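Local structure of porphyranase B (Zobellia galactanivorans, 3JUU) at residues 73-81 with 92-100; 207-215 with 225-236. The protein cleaves the sulfated red-algal polysaccharide porphyran at its beta-1,4 linkages between galactose and L-galactose-6-sulfate, releasing mostly disaccharides. All coordinates share one frame; numbering follows the deposited sequence.

How the contacts relate
Both contacts lie in the beta-sandwich, or jelly roll, of glycoside hydrolase family 16. Their centres are about 29 Å apart, on opposite sides of the chain's centre, and their nearest atoms about 9 Å. Contact 1 is complete along the chain before contact 2 begins. Contact 1 belongs to the hairpin of strands 73-87 and 90-101. Contact 2 joins strands 202-210 and 213-218, with their turn, to strand 221-226 and the loop after it. Strand 237-242, directly after contact 2, pairs with strand 90-101 of contact 1. They form separate parts of one sandwich. In each, one aromatic side chain (Tyr92, Phe232) lies about 6 Å from side chains that probably bind substrate.

Contact 1. Residues 73-81 with 92-100; sequences SLQITTTML and YTHGGGYVG
The carbonyl O of Thr93 takes the backbone N of Leu81 at 3.0 Å and a water at 2.7 Å. The same water also donates to Leu81 O, so it bridges the two strands. Next along the hairpin, Met80 and His94 face each other as a non-hydrogen-bonded pair. Met80 CG stands anti to the backbone N (chi1 -176°), and the chain then bends twice, which lays SD over one face of the imidazole, 3.9 Å from its centroid. Thr93 OG1 meets His94 ND1 in the ring plane at 2.7 Å, while NE2 bonds to Gly254 O; both ring nitrogens are engaged. A leucine in place of His94 would probably leave Thr93 OG1 and Gly254 O without this partner and take the aromatic face from under the Met80 sulfur. Thr79 and Gly95 then form an antiparallel hydrogen-bonded pair, with Gly95 N 2.8 Å from Thr79 O and Thr79 OG1 3.6 Å from Gly95 CA. Leu81 drapes CD1 and CD2 along the backbone of 92-95. Toward Leu74 the strands part, and Ile76 CD1 meets Val99 CG2 at 3.8 Å. Here strand 73-77 bonds to strand 264-276, and strand 237-242 packs on Ile76 and Val99.

Contact 2. Residues 207-215 with 225-236; sequences WWKSKDEII and KVTPPADFDIEM
Glu213 and Lys225 form a salt bridge, with NZ 2.6 Å from OE2 on its anti lone pair. The other carboxylate oxygen, OE1, takes Ser210 OG on its anti lone pair. Lys209 NZ, also in a salt bridge, meets OE1 on the syn side, somewhat out of plane. With both oxygens engaged, the carboxylate is likely held in its rotation. Ser210 OG also accepts from Asp212 N, an ST turn within the type I turn 210-213.

Ile214 and Val226 are an antiparallel hydrogen-bonded pair; Val226 N lies 2.7 Å from Ile214 O. The loop after strand 221-226 folds back on the turn, and Phe232 N gives a nearly straight 2.8 Å bond to Lys211 O. With chi1 at 175° the Trp208 indole swings away from its own backbone N to reach the loop, and NE1 donates in the ring plane to Phe232 O at 3.0 Å. Met236 CE sits over the six-membered ring, 3.6 Å from its centroid, as a CH-pi contact. Pro228 CB lies over the centre of one Phe232 ring face, and Ile214 CD1 approaches obliquely.

Arg140 forms a salt bridge with Asp233 and a hydrogen bond to Asp231 O. Strands 202-210, 213-218 and 221-226 form an antiparallel meander in the family 16 jelly roll. The loop after them places Phe232 about 6 Å, side chain to side chain, from Glu143, the probable nucleophile.

Contact 1. Residues 73-81 with 92-100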
loop_
_atom_site.group_PDB
_atom_site.type_symbol
_atom_site.label_atom_id
_atom_site.label_comp_id
_atom_site.label_asym_id
_atom_site.label_seq_id
_atom_site.Cartn_x
_atom_site.Cartn_y
_atom_site.Cartn_z
ATOM N N SER A 73 5.806 10.168 12.415
ATOM C CA SER A 73 5.795 9.165 11.329
ATOM C C SER A 73 5.240 7.842 11.853
ATOM O O SER A 73 5.319 7.513 13.101
ATOM C CB SER A 73 7.217 8.983 10.769
ATOM O OG SER A 73 8.002 8.235 11.713
ATOM N N LEU A 74 4.682 7.063 10.929
ATOM C CA LEU A 74 4.271 5.689 11.205
ATOM C C LEU A 74 5.441 4.761 10.889
ATOM O O LEU A 74 6.084 4.958 9.830
ATOM C CB LEU A 74 3.121 5.348 10.272
ATOM C CG LEU A 74 2.734 3.878 10.207
ATOM C CD1 LEU A 74 2.182 3.309 11.500
ATOM C CD2 LEU A 74 1.640 3.722 9.054
ATOM N N GLN A 75 5.726 3.766 11.750
ATOM C CA GLN A 75 6.867 2.875 11.573
ATOM C C GLN A 75 6.272 1.483 11.583
ATOM O O GLN A 75 5.510 1.129 12.515
ATOM C CB GLN A 75 7.883 3.026 12.721
ATOM C CG GLN A 75 8.420 4.494 12.755
ATOM C CD GLN A 75 9.418 4.672 13.827
ATOM O OE1 GLN A 75 9.224 4.193 14.970
ATOM N NE2 GLN A 75 10.540 5.243 13.479
ATOM N N ILE A 76 6.532 0.709 10.500
ATOM C CA ILE A 76 6.139 -0.717 10.476
ATOM C C ILE A 76 7.451 -1.488 10.386
ATOM O O ILE A 76 8.193 -1.393 9.402
ATOM C CB ILE A 76 5.198 -1.064 9.270
ATOM C CG1 ILE A 76 4.003 -0.078 9.226
ATOM C CG2 ILE A 76 4.741 -2.567 9.407
ATOM C CD1 ILE A 76 2.970 -0.498 8.079
ATOM N N THR A 77 7.746 -2.243 11.448
ATOM C CA THR A 77 9.087 -2.799 11.578
ATOM C C THR A 77 9.031 -4.323 11.364
ATOM O O THR A 77 8.207 -5.002 11.982
ATOM C CB THR A 77 9.606 -2.486 13.015
ATOM O OG1 THR A 77 9.784 -1.058 13.166
ATOM C CG2 THR A 77 10.991 -3.161 13.220
ATOM N N THR A 78 9.935 -4.860 10.568
ATOM C CA THR A 78 10.029 -6.304 10.393
ATOM C C THR A 78 10.846 -6.954 11.502
ATOM O O THR A 78 11.879 -6.388 11.937
ATOM C CB THR A 78 10.718 -6.673 9.109
ATOM O OG1 THR A 78 12.041 -6.139 9.078
ATOM C CG2 THR A 78 9.937 -6.208 7.811
ATOM N N THR A 79 10.424 -8.151 11.895
ATOM C CA THR A 79 11.116 -8.887 13.002
ATOM C C THR A 79 11.226 -10.363 12.706
ATOM O O THR A 79 10.562 -10.910 11.770
ATOM C CB THR A 79 10.396 -8.708 14.366
ATOM O OG1 THR A 79 9.060 -9.206 14.290
ATOM C CG2 THR A 79 10.330 -7.240 14.813
ATOM N N MET A 80 12.137 -11.010 13.434
ATOM C CA MET A 80 12.136 -12.467 13.477
ATOM C C MET A 80 11.191 -12.806 14.663
ATOM O O MET A 80 11.282 -12.205 15.730
ATOM C CB MET A 80 13.552 -13.008 13.716
ATOM C CG MET A 80 13.555 -14.551 13.671
ATOM S SD MET A 80 13.369 -15.186 11.988
ATOM C CE MET A 80 14.955 -14.755 11.240
ATOM N N LEU A 81 10.231 -13.705 14.486
ATOM C CA LEU A 81 9.420 -14.068 15.660
ATOM C C LEU A 81 10.377 -14.905 16.590
ATOM O O LEU A 81 11.228 -15.636 16.131
ATOM C CB LEU A 81 8.268 -14.974 15.231
ATOM C CG LEU A 81 7.292 -14.373 14.155
ATOM C CD1 LEU A 81 6.202 -15.449 13.818
ATOM C CD2 LEU A 81 6.686 -13.040 14.642
ATOM N N TYR A 92 4.533 -19.639 10.500
ATOM C CA TYR A 92 5.038 -18.250 10.426
ATOM C C TYR A 92 6.335 -18.135 11.241
ATOM O O TYR A 92 6.400 -18.638 12.409
ATOM C CB TYR A 92 3.978 -17.345 11.000
ATOM C CG TYR A 92 2.751 -17.221 10.095
ATOM C CD1 TYR A 92 2.589 -16.105 9.225
ATOM C CD2 TYR A 92 1.730 -18.163 10.155
ATOM C CE1 TYR A 92 1.459 -16.014 8.379
ATOM C CE2 TYR A 92 0.628 -18.082 9.256
ATOM C CZ TYR A 92 0.493 -17.011 8.400
ATOM O OH TYR A 92 -0.653 -16.952 7.547
ATOM N N THR A 93 7.342 -17.478 10.660
ATOM C CA THR A 93 8.622 -17.341 11.337
ATOM C C THR A 93 9.014 -15.909 11.469
ATOM O O THR A 93 9.936 -15.593 12.214
ATOM C CB THR A 93 9.704 -18.027 10.542
ATOM O OG1 THR A 93 9.638 -17.583 9.160
ATOM C CG2 THR A 93 9.505 -19.557 10.531
ATOM N N HIS A 94 8.321 -15.017 10.732
ATOM C CA HIS A 94 8.717 -13.577 10.720
ATOM C C HIS A 94 7.525 -12.702 11.084
ATOM O O HIS A 94 6.335 -13.099 10.855
ATOM C CB HIS A 94 9.207 -13.168 9.319
ATOM C CG HIS A 94 10.536 -13.761 8.938
ATOM N ND1 HIS A 94 10.719 -15.113 8.703
ATOM C CD2 HIS A 94 11.757 -13.184 8.787
ATOM C CE1 HIS A 94 11.975 -15.337 8.365
ATOM N NE2 HIS A 94 12.637 -14.182 8.460
ATOM N N GLY A 95 7.818 -11.509 11.636
ATOM C CA GLY A 95 6.737 -10.541 11.926
ATOM C C GLY A 95 6.747 -9.405 10.928
ATOM O O GLY A 95 7.802 -8.838 10.688
ATOM N N GLY A 96 5.579 -9.079 10.346
ATOM C CA GLY A 96 5.428 -7.823 9.542
ATOM C C GLY A 96 4.361 -7.024 10.222
ATOM O O GLY A 96 4.237 -7.055 11.472
ATOM N N GLY A 97 3.595 -6.223 9.451
ATOM C CA GLY A 97 2.588 -5.417 10.093
ATOM C C GLY A 97 1.571 -4.985 9.055
ATOM O O GLY A 97 1.844 -4.975 7.821
ATOM N N TYR A 98 0.403 -4.612 9.579
ATOM C CA TYR A 98 -0.763 -4.314 8.712
ATOM C C TYR A 98 -1.405 -3.110 9.316
ATOM O O TYR A 98 -1.591 -3.044 10.581
ATOM C CB TYR A 98 -1.702 -5.517 8.700
ATOM C CG TYR A 98 -3.124 -5.271 8.124
ATOM C CD1 TYR A 98 -3.480 -5.781 6.903
ATOM C CD2 TYR A 98 -4.069 -4.463 8.828
ATOM C CE1 TYR A 98 -4.763 -5.587 6.372
ATOM C CE2 TYR A 98 -5.361 -4.261 8.300
ATOM C CZ TYR A 98 -5.677 -4.862 7.086
ATOM O OH TYR A 98 -6.904 -4.752 6.556
ATOM N N VAL A 99 -1.683 -2.118 8.471
ATOM C CA VAL A 99 -2.447 -0.970 8.951
ATOM C C VAL A 99 -3.518 -0.714 7.871
ATOM O O VAL A 99 -3.134 -0.451 6.718
ATOM C CB VAL A 99 -1.542 0.298 9.080
ATOM C CG1 VAL A 99 -2.404 1.502 9.678
ATOM C CG2 VAL A 99 -0.296 0.050 9.961
ATOM N N GLY A 100 -4.804 -0.829 8.211
ATOM C CA GLY A 100 -5.883 -0.587 7.272
ATOM C C GLY A 100 -6.830 0.515 7.752
ATOM O O GLY A 100 -7.111 0.648 8.976
HETATM O O HOH W 1 10.898 -17.427 14.018
#

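Contact 2. Residues 207-215 with 225-236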
loop_
_atom_site.group_PDB
_atom_site.type_symbol
_atom_site.label_atom_id
_atom_site.label_comp_id
_atom_site.label_asym_id
_atom_site.label_seq_id
_atom_site.Cartn_x
_atom_site.Cartn_y
_atom_site.Cartn_z
ATOM N N TRP A 207 -4.318 9.370 -8.466
ATOM C CA TRP A 207 -5.680 9.985 -8.695
ATOM C C TRP A 207 -6.641 8.961 -9.163
ATOM O O TRP A 207 -6.554 8.482 -10.315
ATOM C CB TRP A 207 -5.586 11.150 -9.690
ATOM C CG TRP A 207 -6.851 11.954 -9.779
ATOM C CD1 TRP A 207 -7.899 11.965 -8.896
ATOM C CD2 TRP A 207 -7.226 12.823 -10.865
ATOM N NE1 TRP A 207 -8.885 12.847 -9.356
ATOM C CE2 TRP A 207 -8.478 13.369 -10.553
ATOM C CE3 TRP A 207 -6.592 13.199 -12.057
ATOM C CZ2 TRP A 207 -9.164 14.270 -11.431
ATOM C CZ3 TRP A 207 -7.280 14.128 -12.944
ATOM C CH2 TRP A 207 -8.547 14.610 -12.620
ATOM N N TRP A 208 -7.478 8.467 -8.238
ATOM C CA TRP A 208 -8.522 7.555 -8.579
ATOM C C TRP A 208 -9.648 8.467 -9.109
ATOM O O TRP A 208 -10.565 8.842 -8.363
ATOM C CB TRP A 208 -8.945 6.781 -7.317
ATOM C CG TRP A 208 -10.097 5.866 -7.475
ATOM C CD1 TRP A 208 -10.656 5.393 -8.628
ATOM C CD2 TRP A 208 -10.761 5.180 -6.391
ATOM N NE1 TRP A 208 -11.698 4.532 -8.331
ATOM C CE2 TRP A 208 -11.771 4.366 -6.966
ATOM C CE3 TRP A 208 -10.577 5.181 -4.978
ATOM C CZ2 TRP A 208 -12.670 3.563 -6.192
ATOM C CZ3 TRP A 208 -11.508 4.408 -4.188
ATOM C CH2 TRP A 208 -12.524 3.608 -4.818
ATOM N N LYS A 209 -9.567 8.804 -10.401
ATOM C CA LYS A 209 -10.340 9.886 -11.008
ATOM C C LYS A 209 -11.760 9.437 -11.265
ATOM O O LYS A 209 -12.705 10.203 -11.030
ATOM C CB LYS A 209 -9.621 10.334 -12.305
ATOM C CG LYS A 209 -10.437 11.351 -13.137
ATOM C CD LYS A 209 -9.619 11.563 -14.406
ATOM C CE LYS A 209 -10.232 12.694 -15.253
ATOM N NZ LYS A 209 -11.605 12.385 -15.645
ATOM N N SER A 210 -11.941 8.236 -11.793
ATOM C CA SER A 210 -13.282 7.714 -12.137
ATOM C C SER A 210 -13.231 6.213 -12.129
ATOM O O SER A 210 -12.159 5.625 -11.875
ATOM C CB SER A 210 -13.729 8.220 -13.521
ATOM O OG SER A 210 -12.986 7.526 -14.494
ATOM N N LYS A 211 -14.340 5.546 -12.489
ATOM C CA LYS A 211 -14.357 4.078 -12.437
ATOM C C LYS A 211 -13.361 3.492 -13.461
ATOM O O LYS A 211 -12.984 2.360 -13.334
ATOM C CB LYS A 211 -15.768 3.544 -12.764
ATOM C CG LYS A 211 -16.124 3.804 -14.276
ATOM C CD LYS A 211 -17.597 3.478 -14.602
ATOM C CE LYS A 211 -17.864 3.951 -16.056
ATOM N NZ LYS A 211 -19.164 3.453 -16.659
ATOM N N ASP A 212 -12.927 4.263 -14.478
ATOM C CA ASP A 212 -12.028 3.677 -15.452
ATOM C C ASP A 212 -10.773 4.507 -15.746
ATOM O O ASP A 212 -10.147 4.266 -16.796
ATOM C CB ASP A 212 -12.749 3.369 -16.785
ATOM C CG ASP A 212 -13.453 4.564 -17.368
ATOM O OD1 ASP A 212 -13.130 5.724 -17.066
ATOM O OD2 ASP A 212 -14.392 4.325 -18.169
ATOM N N GLU A 213 -10.380 5.406 -14.849
ATOM C CA GLU A 213 -9.215 6.243 -15.081
ATOM C C GLU A 213 -8.450 6.338 -13.791
ATOM O O GLU A 213 -8.981 6.881 -12.812
ATOM C CB GLU A 213 -9.634 7.682 -15.452
ATOM C CG GLU A 213 -10.484 7.754 -16.697
ATOM C CD GLU A 213 -10.999 9.190 -16.883
ATOM O OE1 GLU A 213 -12.044 9.509 -16.272
ATOM O OE2 GLU A 213 -10.283 9.975 -17.547
ATOM N N ILE A 214 -7.217 5.793 -13.789
ATOM C CA ILE A 214 -6.424 5.768 -12.559
ATOM C C ILE A 214 -5.120 6.410 -12.989
ATOM O O ILE A 214 -4.533 5.942 -13.940
ATOM C CB ILE A 214 -6.190 4.296 -12.120
ATOM C CG1 ILE A 214 -7.529 3.496 -11.944
ATOM C CG2 ILE A 214 -5.226 4.227 -10.899
ATOM C CD1 ILE A 214 -8.381 3.906 -10.806
ATOM N N ILE A 215 -4.642 7.427 -12.279
ATOM C CA ILE A 215 -3.458 8.149 -12.696
ATOM C C ILE A 215 -2.449 8.162 -11.572
ATOM O O ILE A 215 -2.757 8.601 -10.498
ATOM C CB ILE A 215 -3.811 9.628 -13.090
ATOM C CG1 ILE A 215 -4.745 9.591 -14.303
ATOM C CG2 ILE A 215 -2.545 10.384 -13.487
ATOM C CD1 ILE A 215 -6.136 9.801 -13.981
ATOM N N LYS A 225 -1.143 6.698 -16.759
ATOM C CA LYS A 225 -2.544 6.628 -16.636
ATOM C C LYS A 225 -2.865 5.170 -16.956
ATOM O O LYS A 225 -2.328 4.539 -17.934
ATOM C CB LYS A 225 -3.230 7.588 -17.638
ATOM C CG LYS A 225 -4.747 7.454 -17.602
ATOM C CD LYS A 225 -5.509 8.406 -18.558
ATOM C CE LYS A 225 -6.680 9.065 -17.763
ATOM N NZ LYS A 225 -7.922 9.429 -18.538
ATOM N N VAL A 226 -3.732 4.587 -16.142
ATOM C CA VAL A 226 -4.068 3.191 -16.373
ATOM C C VAL A 226 -5.587 3.023 -16.437
ATOM O O VAL A 226 -6.300 3.582 -15.614
ATOM C CB VAL A 226 -3.417 2.344 -15.217
ATOM C CG1 VAL A 226 -3.917 0.949 -15.310
ATOM C CG2 VAL A 226 -1.874 2.301 -15.423
ATOM N N THR A 227 -6.119 2.231 -17.389
ATOM C CA THR A 227 -7.485 1.868 -17.340
ATOM C C THR A 227 -7.520 0.571 -16.568
ATOM O O THR A 227 -6.927 -0.402 -16.980
ATOM C CB THR A 227 -8.011 1.608 -18.787
ATOM O OG1 THR A 227 -7.940 2.873 -19.488
ATOM C CG2 THR A 227 -9.444 1.125 -18.763
ATOM N N PRO A 228 -8.269 0.535 -15.467
ATOM C CA PRO A 228 -8.279 -0.721 -14.735
ATOM C C PRO A 228 -9.007 -1.822 -15.481
ATOM O O PRO A 228 -9.853 -1.534 -16.388
ATOM C CB PRO A 228 -8.978 -0.307 -13.396
ATOM C CG PRO A 228 -9.954 0.746 -13.751
ATOM C CD PRO A 228 -9.167 1.555 -14.875
ATOM N N PRO A 229 -8.766 -3.090 -15.097
ATOM C CA PRO A 229 -9.371 -4.252 -15.811
ATOM C C PRO A 229 -10.892 -4.359 -15.667
ATOM O O PRO A 229 -11.518 -4.973 -16.533
ATOM C CB PRO A 229 -8.627 -5.471 -15.246
ATOM C CG PRO A 229 -7.901 -4.963 -14.057
ATOM C CD PRO A 229 -7.908 -3.495 -13.968
ATOM N N ALA A 230 -11.470 -3.689 -14.669
ATOM C CA ALA A 230 -12.949 -3.657 -14.485
ATOM C C ALA A 230 -13.255 -2.325 -13.866
ATOM O O ALA A 230 -12.350 -1.637 -13.332
ATOM C CB ALA A 230 -13.424 -4.832 -13.562
ATOM N N ASP A 231 -14.522 -1.897 -13.905
ATOM C CA ASP A 231 -14.863 -0.616 -13.247
ATOM C C ASP A 231 -14.445 -0.563 -11.740
ATOM O O ASP A 231 -14.817 -1.421 -10.919
ATOM C CB ASP A 231 -16.350 -0.443 -13.227
ATOM C CG ASP A 231 -16.954 -0.174 -14.611
ATOM O OD1 ASP A 231 -16.204 0.292 -15.504
ATOM O OD2 ASP A 231 -18.193 -0.443 -14.739
ATOM N N PHE A 232 -13.709 0.467 -11.375
ATOM C CA PHE A 232 -13.373 0.711 -9.952
ATOM C C PHE A 232 -14.383 1.732 -9.398
ATOM O O PHE A 232 -14.030 2.886 -9.190
ATOM C CB PHE A 232 -11.924 1.209 -9.856
ATOM C CG PHE A 232 -10.871 0.077 -9.878
ATOM C CD1 PHE A 232 -11.175 -1.208 -10.373
ATOM C CD2 PHE A 232 -9.588 0.310 -9.373
ATOM C CE1 PHE A 232 -10.213 -2.268 -10.419
ATOM C CE2 PHE A 232 -8.609 -0.773 -9.397
ATOM C CZ PHE A 232 -8.949 -2.086 -9.873
ATOM N N ASP A 233 -15.650 1.297 -9.191
ATOM C CA ASP A 233 -16.650 2.230 -8.706
ATOM C C ASP A 233 -17.174 1.766 -7.346
ATOM O O ASP A 233 -18.336 2.104 -6.979
ATOM C CB ASP A 233 -17.783 2.355 -9.721
ATOM C CG ASP A 233 -18.367 1.008 -10.107
ATOM O OD1 ASP A 233 -17.908 -0.041 -9.616
ATOM O OD2 ASP A 233 -19.232 0.990 -11.027
ATOM N N ILE A 234 -16.354 0.947 -6.638
ATOM C CA ILE A 234 -16.768 0.369 -5.309
ATOM C C ILE A 234 -15.898 1.058 -4.246
ATOM O O ILE A 234 -14.702 1.274 -4.484
ATOM C CB ILE A 234 -16.612 -1.220 -5.197
ATOM C CG1 ILE A 234 -17.345 -1.948 -6.366
ATOM C CG2 ILE A 234 -17.218 -1.710 -3.844
ATOM C CD1 ILE A 234 -16.882 -3.303 -6.663
ATOM N N GLU A 235 -16.489 1.376 -3.100
ATOM C CA GLU A 235 -15.749 1.986 -1.965
ATOM C C GLU A 235 -14.497 1.185 -1.631
ATOM O O GLU A 235 -14.529 -0.065 -1.589
ATOM C CB GLU A 235 -16.679 1.988 -0.686
ATOM C CG GLU A 235 -16.077 2.811 0.445
ATOM C CD GLU A 235 -16.996 2.794 1.685
ATOM O OE1 GLU A 235 -18.001 2.075 1.643
ATOM O OE2 GLU A 235 -16.653 3.371 2.700
ATOM N N MET A 236 -13.385 1.881 -1.422
ATOM C CA MET A 236 -12.137 1.180 -1.095
ATOM C C MET A 236 -11.514 1.756 0.170
ATOM O O MET A 236 -11.852 2.853 0.591
ATOM C CB MET A 236 -11.134 1.226 -2.259
ATOM C CG MET A 236 -11.579 0.247 -3.360
ATOM S SD MET A 236 -10.234 -0.222 -4.505
ATOM C CE MET A 236 -10.178 1.117 -5.637
HETATM O O HOH W 2 -9.995 4.605 -19.359
#